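Local atomic coordinates of protein Niban 2 (Homo sapiens, PDB entry 7CTP), a protein that may suppress apoptosis and promote melanoma cell invasion, and joins a PH domain to an extended framework of long helices. Residues E26-Y31 and E287-K292; E359-F364 and K478-S483; R67-G72 and H93-V98; L161-A166 and A273-V278. One frame throughout, in Å; residues are numbered along the deposited sequence.

Contact 1: residues E26-Y31 and E287-K292; sequences EFLQFY and EEVLSK
Leu28 and Tyr31 meet Val289 and Leu290 where two long helices, 10-48 and 260-337, run side by side in the helical part of the protein. The two short segments point nearly the same way, at 22° to each other with their axes 11.1 Å apart, a separation bridged by side chains. Val289 is the wedge, with each methyl given its own partner. CG2 lies against the branched end of Leu28, 3.9 Å from its CD1, while CG1 comes in at the edge of the Tyr31 ring, near the ring plane, 3.9 Å from CD2. Tyr31 gets there because its CG stands anti to the backbone N (chi1 178°), which carries the ring out across the interface and brings its OH within 3.5 Å of Leu290 CD1. A beta-branched valine suits this spot, since its two methyls can serve a leucine and an aromatic ring together. With an alanine at this position, Leu28 and the Tyr31 edge would probably lose the methyls they rest on in 287-292, opening a gap in a buried seam. The adjoining Phe286 adds an edge-to-face ring contact to Tyr31, and Lys292 reaches back to Glu32 in a salt bridge. Between the two segments, then, cohesion rests on apolar packing and probably on burial of these carbons, with the charged pairing beside it.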
# COMPACT_ATOMS: atom_id res chain seq x y z
N GLU A 26 11.84 6.37 -19.71
CA GLU A 26 11.40 7.66 -19.19
C GLU A 26 11.21 7.61 -17.68
O GLU A 26 11.65 8.52 -16.96
CB GLU A 26 10.12 8.12 -19.88
CG GLU A 26 9.82 9.61 -19.62
CD GLU A 26 8.49 10.07 -20.19
OE1 GLU A 26 8.00 11.14 -19.74
OE2 GLU A 26 7.93 9.38 -21.07
N PHE A 27 10.57 6.55 -17.17
CA PHE A 27 10.43 6.41 -15.72
C PHE A 27 11.79 6.40 -15.03
O PHE A 27 11.97 7.03 -13.98
CB PHE A 27 9.68 5.14 -15.34
CG PHE A 27 9.78 4.86 -13.85
CD1 PHE A 27 8.98 5.57 -12.97
CD2 PHE A 27 10.75 4.01 -13.34
CE1 PHE A 27 9.09 5.37 -11.60
CE2 PHE A 27 10.88 3.81 -11.97
CZ PHE A 27 10.05 4.50 -11.10
N LEU A 28 12.73 5.63 -15.56
CA LEU A 28 14.00 5.46 -14.85
C LEU A 28 14.80 6.76 -14.82
O LEU A 28 15.61 6.96 -13.91
CB LEU A 28 14.80 4.33 -15.49
CG LEU A 28 14.12 2.97 -15.21
CD1 LEU A 28 14.70 1.86 -16.12
CD2 LEU A 28 14.20 2.60 -13.74
N GLN A 29 14.59 7.65 -15.79
CA GLN A 29 15.19 8.99 -15.71
C GLN A 29 14.63 9.77 -14.53
O GLN A 29 15.38 10.41 -13.79
CB GLN A 29 14.98 9.75 -17.02
CG GLN A 29 15.65 9.13 -18.23
CD GLN A 29 15.32 9.85 -19.53
OE1 GLN A 29 14.15 10.10 -19.84
NE2 GLN A 29 16.34 10.17 -20.30
N PHE A 30 13.31 9.72 -14.33
CA PHE A 30 12.73 10.32 -13.13
C PHE A 30 13.29 9.67 -11.87
O PHE A 30 13.56 10.36 -10.87
CB PHE A 30 11.20 10.18 -13.14
CG PHE A 30 10.50 11.15 -14.05
CD1 PHE A 30 10.33 12.47 -13.67
CD2 PHE A 30 9.97 10.72 -15.26
CE1 PHE A 30 9.66 13.36 -14.51
CE2 PHE A 30 9.31 11.62 -16.10
CZ PHE A 30 9.16 12.93 -15.73
N TYR A 31 13.47 8.35 -11.88
CA TYR A 31 13.94 7.64 -10.70
C TYR A 31 15.37 8.03 -10.34
O TYR A 31 15.67 8.34 -9.18
CB TYR A 31 13.82 6.13 -10.92
CG TYR A 31 14.33 5.31 -9.78
CD1 TYR A 31 13.59 5.19 -8.61
CD2 TYR A 31 15.56 4.68 -9.85
CE1 TYR A 31 14.06 4.45 -7.55
CE2 TYR A 31 16.04 3.94 -8.79
CZ TYR A 31 15.29 3.83 -7.65
OH TYR A 31 15.75 3.10 -6.59
N GLU A 287 15.92 -3.43 -11.82
CA GLU A 287 16.99 -3.97 -10.98
C GLU A 287 18.36 -3.56 -11.50
O GLU A 287 19.29 -3.37 -10.71
CB GLU A 287 16.85 -5.49 -10.88
CG GLU A 287 15.76 -5.91 -9.87
CD GLU A 287 15.43 -7.40 -9.85
OE1 GLU A 287 14.50 -7.77 -9.09
OE2 GLU A 287 16.07 -8.19 -10.58
N GLU A 288 18.48 -3.36 -12.82
CA GLU A 288 19.73 -2.84 -13.38
C GLU A 288 20.03 -1.45 -12.84
O GLU A 288 21.15 -1.17 -12.40
CB GLU A 288 19.65 -2.83 -14.91
CG GLU A 288 20.90 -2.30 -15.59
CD GLU A 288 20.75 -2.23 -17.10
OE1 GLU A 288 19.60 -2.29 -17.59
OE2 GLU A 288 21.78 -2.13 -17.80
N VAL A 289 19.03 -0.57 -12.84
CA VAL A 289 19.25 0.81 -12.40
C VAL A 289 19.45 0.86 -10.89
O VAL A 289 20.28 1.63 -10.39
CB VAL A 289 18.10 1.71 -12.88
CG1 VAL A 289 18.18 3.10 -12.22
CG2 VAL A 289 18.14 1.86 -14.39
N LEU A 290 18.70 0.04 -10.14
CA LEU A 290 18.85 0.02 -8.68
C LEU A 290 20.27 -0.36 -8.30
O LEU A 290 20.87 0.27 -7.43
CB LEU A 290 17.84 -0.95 -8.06
CG LEU A 290 17.86 -1.10 -6.54
CD1 LEU A 290 17.64 0.25 -5.86
CD2 LEU A 290 16.82 -2.13 -6.08
N SER A 291 20.83 -1.36 -8.98
CA SER A 291 22.23 -1.73 -8.75
C SER A 291 23.17 -0.58 -9.10
O SER A 291 24.15 -0.34 -8.39
CB SER A 291 22.57 -2.97 -9.57
OG SER A 291 23.94 -3.31 -9.42
N LYS A 292 22.87 0.15 -10.18
CA LYS A 292 23.73 1.25 -10.58
C LYS A 292 23.70 2.38 -9.56
O LYS A 292 24.75 2.96 -9.24
CB LYS A 292 23.34 1.76 -11.96
CG LYS A 292 24.07 3.03 -12.39
CD LYS A 292 23.72 3.40 -13.83
CE LYS A 292 22.39 4.12 -13.90
NZ LYS A 292 21.98 4.47 -15.30

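Contact 2: residues E359-F364 and K478-S483; sequences EVRDVF and KYDYDS
Arg361 grips Asp480 side-on with two nitrogens, one to each carboxylate oxygen. NE donates to OD1 at 2.8 Å in an almost straight bond of 169°, and NH2 donates to OD2 at 2.9 Å. Both oxygens use their syn lone pairs, and the guanidinium and carboxylate planes are only 12° apart, so the paired bonds hold the two flat groups nearly in one plane. The arginine chain is extended from CG to NE, which carries its charge across to the neighbouring helix. A methionine in its place would probably keep some of the packing on Tyr479 but leave the Asp480 carboxylate without its cationic mate. The bridge spans two long helices, 342-378 and 464-511, which pack antiparallel here, the segments lying at 163° with axes 11.3 Å apart. Inward from the charges, the Tyr479 ring enters between the helices and is touched by the aliphatic root of the same arginine, Arg361 CB standing 3.7 Å from Tyr479 CE1. Arginine thus serves twice, apolar near its backbone and ionic at its end. Beyond it, Val360 crosses the tyrosine at about a right angle, its CG1 3.9 Å from Tyr479 CE2 and its CB 3.3 Å from Tyr479 OH. The hydroxyl of this buried tyrosine is hydrogen-bonded to the carbonyl oxygen of Phe357, about one turn before Val360 on the facing helix. Val360 also packs on Met436 and Met440 of helix 422-455.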
# COMPACT_ATOMS: atom_id res chain seq x y z
N GLU A 359 -10.65 0.17 18.57
CA GLU A 359 -10.99 -1.24 18.53
C GLU A 359 -9.76 -2.12 18.71
O GLU A 359 -9.82 -3.15 19.39
CB GLU A 359 -11.72 -1.57 17.22
CG GLU A 359 -12.17 -3.03 17.09
CD GLU A 359 -13.35 -3.41 18.00
OE1 GLU A 359 -13.67 -4.61 18.07
OE2 GLU A 359 -13.94 -2.51 18.64
N VAL A 360 -8.62 -1.73 18.12
CA VAL A 360 -7.37 -2.45 18.37
C VAL A 360 -7.07 -2.50 19.86
O VAL A 360 -6.72 -3.54 20.42
CB VAL A 360 -6.21 -1.81 17.59
CG1 VAL A 360 -4.87 -2.38 18.08
CG2 VAL A 360 -6.40 -2.04 16.09
N ARG A 361 -7.22 -1.35 20.53
CA ARG A 361 -7.00 -1.27 21.97
C ARG A 361 -7.93 -2.22 22.71
O ARG A 361 -7.51 -2.96 23.61
CB ARG A 361 -7.21 0.17 22.43
CG ARG A 361 -6.71 0.51 23.84
CD ARG A 361 -7.34 1.82 24.31
NE ARG A 361 -6.63 2.44 25.43
CZ ARG A 361 -6.87 2.18 26.71
NH1 ARG A 361 -7.80 1.30 27.04
NH2 ARG A 361 -6.18 2.81 27.66
N ASP A 362 -9.21 -2.23 22.33
CA ASP A 362 -10.18 -3.07 23.02
C ASP A 362 -9.89 -4.55 22.80
O ASP A 362 -10.02 -5.36 23.72
CB ASP A 362 -11.59 -2.72 22.56
CG ASP A 362 -12.00 -1.31 22.95
OD1 ASP A 362 -11.26 -0.67 23.73
OD2 ASP A 362 -13.06 -0.84 22.48
N VAL A 363 -9.49 -4.92 21.58
CA VAL A 363 -9.17 -6.32 21.30
C VAL A 363 -7.92 -6.73 22.08
O VAL A 363 -7.85 -7.85 22.62
CB VAL A 363 -8.99 -6.53 19.79
CG1 VAL A 363 -8.33 -7.88 19.51
CG2 VAL A 363 -10.35 -6.46 19.08
N PHE A 364 -6.93 -5.84 22.14
CA PHE A 364 -5.72 -6.12 22.90
C PHE A 364 -6.04 -6.33 24.38
O PHE A 364 -5.60 -7.30 24.99
CB PHE A 364 -4.74 -4.96 22.73
CG PHE A 364 -3.54 -5.03 23.62
CD1 PHE A 364 -2.61 -6.05 23.48
CD2 PHE A 364 -3.33 -4.06 24.59
CE1 PHE A 364 -1.50 -6.12 24.30
CE2 PHE A 364 -2.22 -4.12 25.41
CZ PHE A 364 -1.30 -5.15 25.27
N LYS A 478 1.42 3.52 26.86
CA LYS A 478 2.29 3.65 25.69
C LYS A 478 1.47 3.56 24.41
O LYS A 478 1.72 4.31 23.45
CB LYS A 478 3.38 2.58 25.71
CG LYS A 478 4.32 2.64 26.92
CD LYS A 478 5.26 1.45 26.95
CE LYS A 478 6.11 1.42 28.22
NZ LYS A 478 7.08 2.55 28.27
N TYR A 479 0.49 2.66 24.37
CA TYR A 479 -0.36 2.53 23.19
C TYR A 479 -1.10 3.83 22.89
O TYR A 479 -1.16 4.28 21.74
CB TYR A 479 -1.35 1.39 23.35
CG TYR A 479 -2.26 1.25 22.15
CD1 TYR A 479 -3.45 1.97 22.05
CD2 TYR A 479 -1.91 0.42 21.09
CE1 TYR A 479 -4.26 1.85 20.93
CE2 TYR A 479 -2.71 0.29 19.97
CZ TYR A 479 -3.88 1.01 19.90
OH TYR A 479 -4.67 0.88 18.78
N ASP A 480 -1.70 4.44 23.92
CA ASP A 480 -2.51 5.63 23.71
C ASP A 480 -1.66 6.78 23.19
O ASP A 480 -2.11 7.57 22.35
CB ASP A 480 -3.22 6.03 25.00
CG ASP A 480 -4.29 5.05 25.40
OD1 ASP A 480 -4.78 4.31 24.51
OD2 ASP A 480 -4.65 5.02 26.60
N TYR A 481 -0.42 6.90 23.68
CA TYR A 481 0.49 7.92 23.18
C TYR A 481 0.84 7.67 21.72
O TYR A 481 0.74 8.57 20.88
CB TYR A 481 1.75 7.96 24.04
CG TYR A 481 2.69 9.11 23.72
CD1 TYR A 481 3.59 9.04 22.66
CD2 TYR A 481 2.70 10.26 24.50
CE1 TYR A 481 4.46 10.08 22.38
CE2 TYR A 481 3.56 11.31 24.23
CZ TYR A 481 4.44 11.21 23.17
OH TYR A 481 5.31 12.25 22.88
N ASP A 482 1.24 6.43 21.39
CA ASP A 482 1.67 6.13 20.03
C ASP A 482 0.51 6.22 19.05
O ASP A 482 0.69 6.65 17.90
CB ASP A 482 2.28 4.73 19.97
CG ASP A 482 3.71 4.71 20.44
OD1 ASP A 482 4.24 5.78 20.82
OD2 ASP A 482 4.29 3.61 20.43
N SER A 483 -0.68 5.81 19.48
CA SER A 483 -1.86 5.89 18.61
C SER A 483 -2.12 7.32 18.17
O SER A 483 -2.43 7.58 17.00
CB SER A 483 -3.08 5.31 19.33
OG SER A 483 -4.29 5.74 18.73

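Contact 3: residues R67-G72 and H93-V98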
# COMPACT_ATOMS: atom_id res chain seq x y z
N ARG A 67 4.66 -19.64 10.41
CA ARG A 67 3.57 -20.60 10.52
C ARG A 67 2.61 -20.37 9.36
O ARG A 67 2.51 -19.27 8.83
CB ARG A 67 2.80 -20.46 11.85
CG ARG A 67 3.66 -20.62 13.09
CD ARG A 67 3.04 -21.58 14.11
NE ARG A 67 1.96 -20.97 14.88
CZ ARG A 67 1.78 -21.12 16.19
NH1 ARG A 67 2.63 -21.87 16.89
NH2 ARG A 67 0.77 -20.52 16.81
N ILE A 68 1.92 -21.45 8.97
CA ILE A 68 0.87 -21.34 7.96
C ILE A 68 -0.25 -20.49 8.52
O ILE A 68 -0.63 -20.63 9.69
CB ILE A 68 0.39 -22.74 7.56
CG1 ILE A 68 1.50 -23.49 6.82
CG2 ILE A 68 -0.87 -22.66 6.71
CD1 ILE A 68 1.25 -24.97 6.65
N VAL A 69 -0.77 -19.56 7.71
CA VAL A 69 -1.83 -18.67 8.18
C VAL A 69 -3.17 -19.38 8.18
O VAL A 69 -3.95 -19.26 9.13
CB VAL A 69 -1.87 -17.39 7.33
CG1 VAL A 69 -3.04 -16.51 7.75
CG2 VAL A 69 -0.57 -16.62 7.46
N PHE A 70 -3.46 -20.14 7.12
CA PHE A 70 -4.75 -20.82 7.01
C PHE A 70 -4.67 -21.80 5.85
O PHE A 70 -3.86 -21.65 4.93
CB PHE A 70 -5.88 -19.80 6.81
CG PHE A 70 -7.25 -20.41 6.84
CD1 PHE A 70 -7.75 -20.96 8.01
CD2 PHE A 70 -8.05 -20.42 5.71
CE1 PHE A 70 -9.01 -21.52 8.05
CE2 PHE A 70 -9.32 -20.97 5.75
CZ PHE A 70 -9.80 -21.52 6.92
N SER A 71 -5.53 -22.83 5.91
CA SER A 71 -5.61 -23.79 4.82
C SER A 71 -6.99 -24.42 4.84
O SER A 71 -7.68 -24.42 5.86
CB SER A 71 -4.52 -24.86 4.93
OG SER A 71 -4.71 -25.66 6.08
N GLY A 72 -7.38 -24.98 3.70
CA GLY A 72 -8.67 -25.64 3.59
C GLY A 72 -8.92 -25.99 2.14
O GLY A 72 -8.20 -25.54 1.24
N HIS A 93 3.20 -18.26 5.64
CA HIS A 93 3.57 -17.14 6.50
C HIS A 93 3.64 -15.81 5.76
O HIS A 93 3.46 -14.75 6.36
CB HIS A 93 4.93 -17.41 7.15
CG HIS A 93 6.05 -17.49 6.15
ND1 HIS A 93 6.91 -16.43 5.91
CD2 HIS A 93 6.43 -18.48 5.31
CE1 HIS A 93 7.77 -16.78 4.97
NE2 HIS A 93 7.50 -18.02 4.60
N ASN A 94 3.94 -15.84 4.46
CA ASN A 94 4.13 -14.61 3.70
C ASN A 94 2.90 -14.21 2.88
O ASN A 94 3.01 -13.35 2.01
CB ASN A 94 5.35 -14.73 2.78
CG ASN A 94 5.22 -15.85 1.76
OD1 ASN A 94 4.16 -16.47 1.61
ND2 ASN A 94 6.31 -16.13 1.05
N TYR A 95 1.75 -14.84 3.13
CA TYR A 95 0.46 -14.41 2.60
C TYR A 95 0.34 -14.60 1.09
O TYR A 95 -0.48 -13.95 0.43
CB TYR A 95 0.16 -12.96 2.98
CG TYR A 95 -0.36 -12.82 4.39
CD1 TYR A 95 -1.66 -13.19 4.72
CD2 TYR A 95 0.46 -12.32 5.41
CE1 TYR A 95 -2.14 -13.06 6.01
CE2 TYR A 95 -0.02 -12.20 6.70
CZ TYR A 95 -1.31 -12.57 7.00
OH TYR A 95 -1.78 -12.44 8.29
N GLY A 96 1.14 -15.49 0.52
CA GLY A 96 0.81 -16.01 -0.79
C GLY A 96 -0.41 -16.90 -0.72
O GLY A 96 -0.82 -17.35 0.35
N LEU A 97 -1.04 -17.13 -1.86
CA LEU A 97 -2.14 -18.08 -1.94
C LEU A 97 -1.65 -19.25 -2.78
O LEU A 97 -1.38 -19.10 -3.98
CB LEU A 97 -3.39 -17.43 -2.54
CG LEU A 97 -4.58 -18.34 -2.80
CD1 LEU A 97 -5.04 -19.02 -1.51
CD2 LEU A 97 -5.71 -17.56 -3.44
N VAL A 98 -1.53 -20.43 -2.16
CA VAL A 98 -0.90 -21.59 -2.77
C VAL A 98 -1.94 -22.68 -2.95
O VAL A 98 -2.59 -23.10 -1.98
CB VAL A 98 0.28 -22.09 -1.91
CG1 VAL A 98 1.01 -23.17 -2.65
CG2 VAL A 98 1.21 -20.94 -1.59
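Val69 sets its CG2 methyl over one face of the Tyr95 ring, 4.1 Å above the plane and shifted toward the rim, while its CG1 comes to 4.0 Å from Tyr95 CE1. With CG1 anti to the backbone N (chi1 176°), both methyls meet the ring. The contact belongs to the PH domain: Val69 stands just before strand 70-77, and Tyr95 lies in the turn that leads from strand 84-91 into strand 97-100. At the entry to the first strand, Val69 and Phe70 both face Val91 in a classic beta bulge. A compact branched valine suits a place above a flat ring such as this tyrosine's. The Tyr95 ring also meets His192 of helix 176-194, the helix that closes the PH fold at its C-terminal end. Glycerol, probably from the crystallisation liquor, lies about 3 Å from the Tyr95 side chain, and glycerol hydroxyls hydrogen-bond to His93 O and Asn94 O. Further out, the exposed Arg67 sends its guanidinium to a salt bridge with Glu389 in the helical region. Its carbonyl oxygen lies against the turn without a hydrogen bond, Arg67 O being 3.3 Å from His93 CA and 3.5 Å from His93 CB.

Contact 4: residues L161-A166 and A273-V278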
# COMPACT_ATOMS: atom_id res chain seq x y z
N LEU A 161 -11.46 -13.43 -7.42
CA LEU A 161 -10.36 -12.48 -7.33
C LEU A 161 -10.20 -11.78 -8.68
O LEU A 161 -9.88 -12.43 -9.68
CB LEU A 161 -9.06 -13.20 -6.96
CG LEU A 161 -9.03 -13.93 -5.62
CD1 LEU A 161 -7.62 -14.45 -5.37
CD2 LEU A 161 -9.47 -13.00 -4.51
N TRP A 162 -10.40 -10.46 -8.69
CA TRP A 162 -10.28 -9.63 -9.88
C TRP A 162 -9.06 -8.72 -9.76
O TRP A 162 -8.73 -8.26 -8.66
CB TRP A 162 -11.54 -8.78 -10.05
CG TRP A 162 -11.47 -7.72 -11.13
CD1 TRP A 162 -11.90 -7.84 -12.43
CD2 TRP A 162 -10.99 -6.39 -10.99
NE1 TRP A 162 -11.71 -6.66 -13.10
CE2 TRP A 162 -11.14 -5.75 -12.24
CE3 TRP A 162 -10.43 -5.67 -9.93
CZ2 TRP A 162 -10.77 -4.43 -12.46
CZ3 TRP A 162 -10.06 -4.35 -10.15
CH2 TRP A 162 -10.22 -3.75 -11.40
N HIS A 163 -8.40 -8.46 -10.88
CA HIS A 163 -7.26 -7.54 -10.98
C HIS A 163 -7.44 -6.78 -12.28
O HIS A 163 -7.94 -7.35 -13.26
CB HIS A 163 -5.94 -8.33 -10.95
CG HIS A 163 -4.69 -7.50 -10.88
ND1 HIS A 163 -4.20 -6.79 -11.96
CD2 HIS A 163 -3.80 -7.33 -9.88
CE1 HIS A 163 -3.07 -6.19 -11.61
NE2 HIS A 163 -2.80 -6.50 -10.35
N PRO A 164 -7.08 -5.49 -12.33
CA PRO A 164 -7.34 -4.73 -13.57
C PRO A 164 -6.58 -5.26 -14.77
O PRO A 164 -7.05 -5.08 -15.91
CB PRO A 164 -6.91 -3.30 -13.22
CG PRO A 164 -5.99 -3.45 -12.03
CD PRO A 164 -6.52 -4.63 -11.27
N TYR A 165 -5.42 -5.92 -14.56
CA TYR A 165 -4.53 -6.32 -15.66
C TYR A 165 -4.15 -7.79 -15.64
O TYR A 165 -3.92 -8.37 -16.71
CB TYR A 165 -3.22 -5.48 -15.63
CG TYR A 165 -3.45 -3.99 -15.47
CD1 TYR A 165 -4.21 -3.29 -16.40
CD2 TYR A 165 -2.95 -3.31 -14.38
CE1 TYR A 165 -4.44 -1.94 -16.25
CE2 TYR A 165 -3.18 -1.95 -14.23
CZ TYR A 165 -3.93 -1.28 -15.17
OH TYR A 165 -4.18 0.06 -15.04
N ALA A 166 -4.05 -8.41 -14.47
CA ALA A 166 -3.60 -9.80 -14.35
C ALA A 166 -4.81 -10.74 -14.38
O ALA A 166 -5.96 -10.32 -14.43
CB ALA A 166 -2.78 -9.98 -13.09
N ALA A 273 -1.40 -12.06 -20.14
CA ALA A 273 -0.18 -12.40 -20.87
C ALA A 273 0.71 -11.18 -21.06
O ALA A 273 1.93 -11.26 -20.89
CB ALA A 273 -0.51 -13.04 -22.21
N VAL A 274 0.11 -10.04 -21.40
CA VAL A 274 0.90 -8.81 -21.54
C VAL A 274 1.45 -8.38 -20.18
O VAL A 274 2.60 -7.94 -20.08
CB VAL A 274 0.05 -7.70 -22.19
CG1 VAL A 274 0.84 -6.38 -22.23
CG2 VAL A 274 -0.35 -8.11 -23.62
N TYR A 275 0.64 -8.50 -19.13
CA TYR A 275 1.12 -8.15 -17.79
C TYR A 275 2.37 -8.95 -17.42
O TYR A 275 3.32 -8.39 -16.87
CB TYR A 275 0.01 -8.38 -16.76
CG TYR A 275 0.43 -8.09 -15.32
CD1 TYR A 275 0.41 -6.78 -14.82
CD2 TYR A 275 0.85 -9.11 -14.47
CE1 TYR A 275 0.80 -6.51 -13.50
CE2 TYR A 275 1.25 -8.85 -13.17
CZ TYR A 275 1.22 -7.56 -12.68
OH TYR A 275 1.62 -7.33 -11.37
N HIS A 276 2.39 -10.25 -17.73
CA HIS A 276 3.57 -11.07 -17.43
C HIS A 276 4.80 -10.61 -18.20
O HIS A 276 5.90 -10.53 -17.64
CB HIS A 276 3.28 -12.54 -17.76
CG HIS A 276 4.52 -13.37 -17.93
ND1 HIS A 276 5.20 -13.92 -16.87
CD2 HIS A 276 5.23 -13.70 -19.04
CE1 HIS A 276 6.26 -14.58 -17.31
NE2 HIS A 276 6.30 -14.45 -18.63
N MET A 277 4.63 -10.33 -19.49
CA MET A 277 5.72 -9.84 -20.33
C MET A 277 6.27 -8.52 -19.81
O MET A 277 7.49 -8.33 -19.71
CB MET A 277 5.17 -9.68 -21.75
CG MET A 277 6.13 -9.66 -22.86
SD MET A 277 5.10 -9.30 -24.30
CE MET A 277 5.99 -7.87 -24.87
N VAL A 278 5.37 -7.60 -19.48
CA VAL A 278 5.76 -6.31 -18.92
C VAL A 278 6.49 -6.49 -17.60
O VAL A 278 7.51 -5.83 -17.34
CB VAL A 278 4.52 -5.41 -18.76
CG1 VAL A 278 4.82 -4.23 -17.85
CG2 VAL A 278 4.01 -4.96 -20.12
O HOH W 1 -0.06 -5.66 -9.93
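Tyr275 reaches from helix 260-337 to the turn that follows strand 157-162 of the PH domain, and His163, Tyr165 and Ala166 gather round its ring. The close-packed part lies toward the base of the tyrosine. There Ala166 CB sits over one face in a CH-pi contact, 4.3 Å from the ring centroid, and Tyr165 CB comes within 3.9 Å of Tyr275 CD1. Alanine fits because its lone methyl lets the backbone of the turn come close to the helix. A chi1 of 178° swings the phenol opposite its own backbone N, and the ring reaches the turn. Toward the hydroxyl end the fit is looser: His163 directs its edge at the Tyr275 face, with centroids 5.6 Å apart and planes at 62°. A water joins the polar ends here, 2.9 Å from His163 NE2 and 2.8 Å from Tyr275 OH. The imidazole is itself well fixed. Its ND1 accepts a hydrogen bond from Tyr165 N at 3.0 Å, close to the ring plane, while Pro164 CD and Ala166 CB lie over opposite faces, each toward the rim. Behind the turn, Tyr165 O is hydrogen-bonded to Ser271 of the same long helix. PH domain and helix are therefore joined here by aromatic and methyl packing, with one hydrogen bond from the turn to Ser271 and a water linking imidazole and phenol.

How the contacts relate
Contact 3 lies within the PH domain and contact 4 has one segment there; the two touch through Leu97 CD2 and Leu161 CD1, 4.1 Å apart, and the glycerol near Tyr95 lies on the contact 3 side. Contact 4 docks this domain on helix 260-337, the same helix that contact 1 uses further along, with the two centres about 23 Å apart. In sequence, contacts 3 and 4 are both nested in the loop that contact 1 closes, so the pairing of helices 10-48 and 260-337 brackets the domain. Contact 2 forms later in the chain, across the molecule's centre from contact 1, about 40 Å between centres, and about 27 Å between centres from contact 3.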